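Local coordinates for UPF0255 protein frsA (Vibrio vulnificus, PDB 4I4C) that probably hydrolyses carboxylic esters as a member of the FrsA-like branch of the alpha/beta-hydrolase clan, and is not a cofactor-independent pyruvate decarboxylase, at residues A[169-180]-A[250-260]. Residues are numbered along the deposited sequence; the frame is centred on the assembly and turned at random.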
# COMPACT_ATOMS: atom_id res chain seq x y z
N LYS A 169 17.43 -5.45 6.50
CA LYS A 169 17.23 -6.61 7.35
C LYS A 169 15.75 -6.97 7.45
O LYS A 169 14.90 -6.11 7.66
CB LYS A 169 17.77 -6.36 8.76
CG LYS A 169 19.25 -6.03 8.81
CD LYS A 169 19.63 -5.58 10.22
CE LYS A 169 21.07 -5.08 10.30
NZ LYS A 169 22.07 -6.18 10.33
N GLN A 170 15.44 -8.25 7.30
CA GLN A 170 14.09 -8.72 7.51
C GLN A 170 13.92 -9.12 8.99
O GLN A 170 14.59 -10.04 9.46
CB GLN A 170 13.76 -9.88 6.57
CG GLN A 170 12.29 -10.27 6.53
CD GLN A 170 12.03 -11.50 5.66
OE1 GLN A 170 12.43 -12.61 6.01
NE2 GLN A 170 11.36 -11.30 4.53
N LEU A 171 13.04 -8.43 9.71
CA LEU A 171 12.79 -8.74 11.11
C LEU A 171 11.51 -9.57 11.29
O LEU A 171 10.53 -9.41 10.56
CB LEU A 171 12.68 -7.47 11.95
CG LEU A 171 13.58 -6.31 11.53
CD1 LEU A 171 13.21 -5.04 12.28
CD2 LEU A 171 15.06 -6.65 11.72
N GLU A 172 11.56 -10.47 12.27
CA GLU A 172 10.39 -11.27 12.65
C GLU A 172 10.12 -11.04 14.13
O GLU A 172 10.87 -11.48 15.00
CB GLU A 172 10.61 -12.75 12.36
CG GLU A 172 10.69 -13.09 10.88
CD GLU A 172 10.73 -14.59 10.60
OE1 GLU A 172 11.13 -15.37 11.49
OE2 GLU A 172 10.35 -14.99 9.48
N ILE A 173 9.02 -10.35 14.40
CA ILE A 173 8.69 -9.88 15.72
C ILE A 173 7.48 -10.63 16.24
O ILE A 173 6.37 -10.47 15.72
CB ILE A 173 8.37 -8.39 15.66
CG1 ILE A 173 9.57 -7.63 15.09
CG2 ILE A 173 7.99 -7.87 17.04
CD1 ILE A 173 9.27 -6.22 14.69
N PRO A 174 7.68 -11.49 17.25
CA PRO A 174 6.56 -12.21 17.85
C PRO A 174 5.44 -11.28 18.33
O PRO A 174 5.71 -10.21 18.88
CB PRO A 174 7.19 -12.97 19.03
CG PRO A 174 8.59 -12.40 19.17
CD PRO A 174 8.97 -11.95 17.80
N PHE A 175 4.20 -11.72 18.10
CA PHE A 175 3.01 -11.00 18.54
C PHE A 175 1.84 -11.95 18.28
O PHE A 175 1.60 -12.35 17.14
CB PHE A 175 2.85 -9.69 17.75
CG PHE A 175 1.62 -8.88 18.13
CD1 PHE A 175 1.56 -8.20 19.34
CD2 PHE A 175 0.53 -8.80 17.27
CE1 PHE A 175 0.43 -7.46 19.69
CE2 PHE A 175 -0.59 -8.05 17.61
CZ PHE A 175 -0.64 -7.39 18.82
N GLU A 176 1.13 -12.32 19.35
CA GLU A 176 -0.06 -13.17 19.25
C GLU A 176 0.14 -14.50 18.53
O GLU A 176 -0.63 -14.84 17.63
CB GLU A 176 -1.22 -12.41 18.60
CG GLU A 176 -1.63 -11.15 19.34
CD GLU A 176 -2.99 -10.66 18.91
OE1 GLU A 176 -4.00 -11.19 19.42
OE2 GLU A 176 -3.06 -9.75 18.05
N LYS A 177 1.18 -15.24 18.92
CA LYS A 177 1.46 -16.59 18.41
C LYS A 177 1.94 -16.67 16.96
O LYS A 177 2.31 -17.74 16.47
CB LYS A 177 0.26 -17.52 18.62
CG LYS A 177 -0.25 -17.61 20.05
CD LYS A 177 -1.04 -18.89 20.21
CE LYS A 177 -2.02 -18.82 21.34
NZ LYS A 177 -2.87 -20.04 21.30
N GLY A 178 1.91 -15.55 16.26
CA GLY A 178 2.54 -15.45 14.96
C GLY A 178 3.71 -14.50 15.08
O GLY A 178 4.04 -14.06 16.19
N LYS A 179 4.34 -14.19 13.96
CA LYS A 179 5.36 -13.14 13.92
C LYS A 179 4.97 -12.06 12.92
O LYS A 179 4.40 -12.35 11.86
CB LYS A 179 6.73 -13.70 13.54
CG LYS A 179 7.26 -14.77 14.47
CD LYS A 179 8.55 -15.36 13.94
CE LYS A 179 8.88 -16.69 14.60
NZ LYS A 179 9.18 -16.52 16.04
N ILE A 180 5.27 -10.82 13.27
CA ILE A 180 5.14 -9.71 12.35
C ILE A 180 6.42 -9.63 11.53
O ILE A 180 7.51 -9.59 12.10
CB ILE A 180 4.99 -8.39 13.12
CG1 ILE A 180 3.62 -8.35 13.81
CG2 ILE A 180 5.20 -7.20 12.20
CD1 ILE A 180 3.47 -7.19 14.80
N ALA A 250 3.30 -2.91 18.31
CA ALA A 250 4.21 -3.99 18.68
C ALA A 250 5.56 -3.78 18.01
O ALA A 250 6.60 -4.05 18.62
CB ALA A 250 3.63 -5.36 18.31
N VAL A 251 5.55 -3.33 16.77
CA VAL A 251 6.80 -3.04 16.07
C VAL A 251 7.49 -1.85 16.75
O VAL A 251 8.71 -1.83 16.90
CB VAL A 251 6.59 -2.76 14.57
CG1 VAL A 251 7.87 -2.25 13.94
CG2 VAL A 251 6.13 -4.03 13.83
N LEU A 252 6.70 -0.86 17.17
CA LEU A 252 7.24 0.29 17.90
C LEU A 252 7.88 -0.16 19.22
O LEU A 252 9.02 0.21 19.52
CB LEU A 252 6.16 1.34 18.15
CG LEU A 252 6.49 2.57 19.01
CD1 LEU A 252 7.60 3.42 18.40
CD2 LEU A 252 5.24 3.42 19.23
N ASN A 253 7.16 -0.97 19.98
CA ASN A 253 7.67 -1.46 21.25
C ASN A 253 8.90 -2.35 21.09
O ASN A 253 9.68 -2.50 22.03
CB ASN A 253 6.59 -2.21 22.03
CG ASN A 253 5.46 -1.29 22.47
OD1 ASN A 253 5.64 -0.07 22.57
ND2 ASN A 253 4.30 -1.88 22.73
N GLU A 254 9.06 -2.93 19.91
CA GLU A 254 10.22 -3.76 19.62
C GLU A 254 11.50 -2.95 19.32
O GLU A 254 12.62 -3.46 19.49
CB GLU A 254 9.91 -4.73 18.47
CG GLU A 254 11.03 -5.72 18.18
CD GLU A 254 11.21 -6.73 19.29
OE1 GLU A 254 10.25 -6.94 20.06
OE2 GLU A 254 12.31 -7.32 19.39
N LEU A 255 11.35 -1.70 18.89
CA LEU A 255 12.51 -0.89 18.51
C LEU A 255 13.52 -0.68 19.66
O LEU A 255 14.69 -0.38 19.41
CB LEU A 255 12.09 0.46 17.92
CG LEU A 255 11.31 0.41 16.60
CD1 LEU A 255 11.00 1.81 16.11
CD2 LEU A 255 12.05 -0.39 15.53
N PHE A 256 13.06 -0.84 20.90
CA PHE A 256 13.94 -0.75 22.06
C PHE A 256 15.03 -1.81 22.02
O PHE A 256 16.15 -1.58 22.46
CB PHE A 256 13.16 -0.92 23.37
CG PHE A 256 12.21 0.20 23.65
CD1 PHE A 256 12.67 1.47 23.97
CD2 PHE A 256 10.84 -0.02 23.62
CE1 PHE A 256 11.79 2.50 24.23
CE2 PHE A 256 9.95 1.01 23.89
CZ PHE A 256 10.43 2.27 24.20
N SER A 257 14.68 -2.99 21.50
CA SER A 257 15.61 -4.11 21.45
C SER A 257 16.42 -4.11 20.17
O SER A 257 17.30 -4.95 19.97
CB SER A 257 14.84 -5.43 21.57
OG SER A 257 14.08 -5.45 22.76
N ILE A 258 16.11 -3.17 19.28
CA ILE A 258 16.86 -3.07 18.04
C ILE A 258 17.86 -1.93 18.14
O ILE A 258 17.47 -0.75 18.14
CB ILE A 258 15.93 -2.90 16.83
CG1 ILE A 258 14.95 -4.07 16.76
CG2 ILE A 258 16.74 -2.82 15.54
CD1 ILE A 258 13.93 -3.93 15.68
N PRO A 259 19.15 -2.27 18.25
CA PRO A 259 20.18 -1.25 18.47
C PRO A 259 20.54 -0.49 17.20
O PRO A 259 21.21 0.54 17.30
CB PRO A 259 21.37 -2.07 18.96
CG PRO A 259 21.20 -3.39 18.29
CD PRO A 259 19.72 -3.62 18.19
N TYR A 260 20.12 -0.98 16.02
CA TYR A 260 20.43 -0.28 14.78
C TYR A 260 19.63 1.03 14.63
O TYR A 260 20.00 1.91 13.85
CB TYR A 260 20.20 -1.17 13.56
CG TYR A 260 20.90 -2.52 13.62
CD1 TYR A 260 22.29 -2.61 13.54
CD2 TYR A 260 20.17 -3.70 13.75
CE1 TYR A 260 22.93 -3.84 13.60
CE2 TYR A 260 20.81 -4.93 13.81
CZ TYR A 260 22.19 -5.00 13.74
OH TYR A 260 22.82 -6.22 13.79
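K169 lies across one face of the Y260 ring, a clear instance of a lysine that touches an aromatic ring with both its methylenes and its ammonium group. K169 CE sits over the face, 3.7 Å from the Y260 ring centroid, in a CH-pi contact. A bend at the last torsion (chi4 -78°) carries NZ off-centre toward the hydroxyl side, where an off-centre cation-pi interaction is made at 4.2 Å from K169 NZ to the Y260 ring centroid. Two residues on, L171 and I258 make an apolar contact, tip to tip, CD1 of the one 3.6 Å from CD1 of the other, while L171 also rests on L225 of strand 223-226 in the same sheet.

I173 is buried against the last part of the helix. Its CD1 meets V251 CG2 at 3.9 Å, the two side chains crossing at about a right angle, and its branches run antiparallel to the bent chain of E254, where I173 CG2 lies against both E254 CG and OE1.

Strands 167-175 and 178-186 form an antiparallel hairpin at one border of the mixed, mainly parallel alpha/beta-hydrolase sheet, and helix 246-254 packs on one face of it; the axes of strand segment 169-175 and helix segment 250-254 approach to 9.3 Å at 112°.

Near the end of the first strand, F175 holds its ring against A250, with F175 CD1 3.7 Å from A250 CB in an oblique approach. A type I' turn from F175 to G178 then reverses the chain, and its E176 forms a salt bridge with R246 of the same helix. On the returning strand I180 divides its branches: CD1 reaches A250 CB, and CG2 touches V251 CG2 at 3.7 Å, so that one valine methyl touches both I173 and I180, which pair with each other across the two strands.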